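Local coordinates for YopX protein (Bacillus subtilis, PDB 2I2L) that is an SPbeta prophage-derived homodimeric protein of the YopX family whose function is unknown, at residues 34-37 with 38-41. Numbering follows the deposited sequence.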
ATOM      1  N   LYS B  34      15.255  11.094   4.503  1.00 32.85           N
ATOM      2  CA  LYS B  34      16.527  11.450   5.121  1.00 36.23           C
ATOM      3  C   LYS B  34      17.612  10.546   4.536  1.00 38.35           C
ATOM      4  O   LYS B  34      17.307   9.540   3.891  1.00 38.73           O
ATOM      5  CB  LYS B  34      16.483  11.251   6.641  1.00 37.35           C
ATOM      6  CG  LYS B  34      15.423  12.057   7.380  1.00 40.22           C
ATOM      7  CD  LYS B  34      15.608  13.553   7.184  1.00 40.90           C
ATOM      8  CE  LYS B  34      14.813  14.353   8.211  1.00 40.23           C
ATOM      9  NZ  LYS B  34      15.424  14.280   9.568  1.00 38.51           N
ATOM     10  N   ARG B  35      18.871  10.916   4.761  1.00 40.69           N
ATOM     11  CA  ARG B  35      20.018  10.151   4.287  1.00 41.97           C
ATOM     12  C   ARG B  35      21.176  10.345   5.264  1.00 43.45           C
ATOM     13  O   ARG B  35      21.559  11.471   5.582  1.00 42.28           O
ATOM     14  CB  ARG B  35      20.429  10.616   2.891  1.00 42.64           C
ATOM     15  CG  ARG B  35      21.791  10.095   2.447  1.00 45.19           C
ATOM     16  CD  ARG B  35      22.334  10.854   1.226  1.00 46.03           C
ATOM     17  NE  ARG B  35      21.709  10.449  -0.032  1.00 47.16           N
ATOM     18  CZ  ARG B  35      21.849   9.245  -0.590  1.00 48.58           C
ATOM     19  NH1 ARG B  35      22.596   8.313  -0.005  1.00 48.19           N
ATOM     20  NH2 ARG B  35      21.234   8.966  -1.735  1.00 48.16           N
ATOM     21  N   LEU B  36      21.724   9.235   5.744  1.00 46.12           N
ATOM     22  CA  LEU B  36      22.832   9.266   6.688  1.00 48.51           C
ATOM     23  C   LEU B  36      24.164   9.329   5.938  1.00 51.14           C
ATOM     24  O   LEU B  36      24.513   8.417   5.182  1.00 52.26           O
ATOM     25  CB  LEU B  36      22.770   8.026   7.585  1.00 47.64           C
ATOM     26  CG  LEU B  36      23.583   8.057   8.875  1.00 47.79           C
ATOM     27  CD1 LEU B  36      25.048   8.081   8.529  1.00 49.08           C
ATOM     28  CD2 LEU B  36      23.208   9.270   9.708  1.00 46.32           C
ATOM     29  N   TYR B  37      24.906  10.412   6.163  1.00 54.81           N
ATOM     30  CA  TYR B  37      26.195  10.647   5.507  1.00 57.84           C
ATOM     31  C   TYR B  37      27.340   9.915   6.216  1.00 58.14           C
ATOM     32  O   TYR B  37      27.732   8.811   5.816  1.00 58.24           O
ATOM     33  CB  TYR B  37      26.454  12.150   5.473  1.00 60.35           C
ATOM     34  CG  TYR B  37      27.067  12.624   4.185  1.00 64.41           C
ATOM     35  CD1 TYR B  37      28.441  12.508   3.961  1.00 66.78           C
ATOM     36  CD2 TYR B  37      26.275  13.166   3.176  1.00 65.69           C
ATOM     37  CE1 TYR B  37      29.018  12.929   2.757  1.00 68.30           C
ATOM     38  CE2 TYR B  37      26.841  13.583   1.967  1.00 68.09           C
ATOM     39  CZ  TYR B  37      28.208  13.465   1.764  1.00 69.05           C
ATOM     40  OH  TYR B  37      28.769  13.890   0.576  1.00 69.75           O
ATOM     41  N   THR B  38      27.897  10.545   7.245  1.00 58.40           N
ATOM     42  CA  THR B  38      28.945   9.921   8.046  1.00 58.42           C
ATOM     43  C   THR B  38      28.041   9.232   9.064  1.00 58.67           C
ATOM     44  O   THR B  38      27.736   8.049   8.924  1.00 59.70           O
ATOM     45  CB  THR B  38      29.835  10.982   8.720  1.00 58.53           C
ATOM     46  OG1 THR B  38      29.039  11.805   9.585  1.00 57.48           O
ATOM     47  CG2 THR B  38      30.499  11.857   7.653  1.00 56.69           C
ATOM     48  N   ASP B  39      27.613   9.976  10.081  1.00 57.80           N
ATOM     49  CA  ASP B  39      26.648   9.474  11.055  1.00 56.65           C
ATOM     50  C   ASP B  39      25.725  10.645  11.367  1.00 55.33           C
ATOM     51  O   ASP B  39      25.171  10.766  12.465  1.00 53.71           O
ATOM     52  CB  ASP B  39      27.295   8.896  12.326  1.00 57.21           C
ATOM     53  CG  ASP B  39      26.857   7.442  12.576  1.00 58.48           C
ATOM     54  OD1 ASP B  39      26.842   6.667  11.595  1.00 58.57           O
ATOM     55  OD2 ASP B  39      26.527   7.064  13.725  1.00 59.45           O
ATOM     56  N   VAL B  40      25.570  11.509  10.363  1.00 53.69           N
ATOM     57  CA  VAL B  40      24.699  12.675  10.463  1.00 51.92           C
ATOM     58  C   VAL B  40      23.516  12.535   9.505  1.00 49.81           C
ATOM     59  O   VAL B  40      23.696  12.391   8.296  1.00 49.89           O
ATOM     60  CB  VAL B  40      25.461  13.988  10.144  1.00 52.67           C
ATOM     61  CG1 VAL B  40      26.421  13.767   8.990  1.00 53.96           C
ATOM     62  CG2 VAL B  40      24.471  15.090   9.790  1.00 51.87           C
ATOM     63  N   LEU B  41      22.308  12.572  10.060  1.00 47.29           N
ATOM     64  CA  LEU B  41      21.087  12.451   9.272  1.00 45.53           C
ATOM     65  C   LEU B  41      20.870  13.718   8.454  1.00 44.76           C
ATOM     66  O   LEU B  41      20.647  14.793   9.016  1.00 45.34           O
ATOM     67  CB  LEU B  41      19.895  12.206  10.207  1.00 46.01           C
ATOM     68  CG  LEU B  41      19.106  10.911   9.974  1.00 45.94           C
ATOM     69  CD1 LEU B  41      20.063   9.758   9.717  1.00 45.00           C
ATOM     70  CD2 LEU B  41      18.226  10.623  11.182  1.00 45.53           C
TER
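With chi1 at -163°, L36 swings its CG anti to the backbone N and carries the isobutyl group over the returning chain to meet L41. One residue before that partner, V40 has chi1 at 39°, which sets CG1 between its backbone N and carbonyl carbon and turns this methyl to the Y37 side chain. These two encounters illustrate how side-chain contacts can accompany the backbone bond at a chain reversal. L36 and L41 form an antiparallel non-hydrogen-bonded pair, with CA atoms 4.5 Å apart and both side chains on the same face of the sheet. The two leucine side chains cross at about a right angle, the CD1 methyl of L41 lying 3.9 Å from CB of L36. L36 also reaches past its pair into the turn, where its CG comes within 4.0 Å of D39 CA. K34 extends this contact along the strand by bringing CB to 4.3 Å from CG of L41. Closer to the reversal, V40 CG1 rests 3.9 Å from Y37 CB; the outer part of the Y37 side chain leads away from residues 38-41. Between Y37 and V40 the backbone is tied by a hydrogen bond from Y37 N to V40 O, 3.2 Å long and nearly straight at 173°. R35 continues the ladder through backbone bonding to V42, while K34 and L36 bond on their other side to S22 and G20. Solvent-facing and remote from the centre of the chain, this is the tight end of a beta-hairpin, joining strands 31-36 and 41-46 of a three-stranded antiparallel meander.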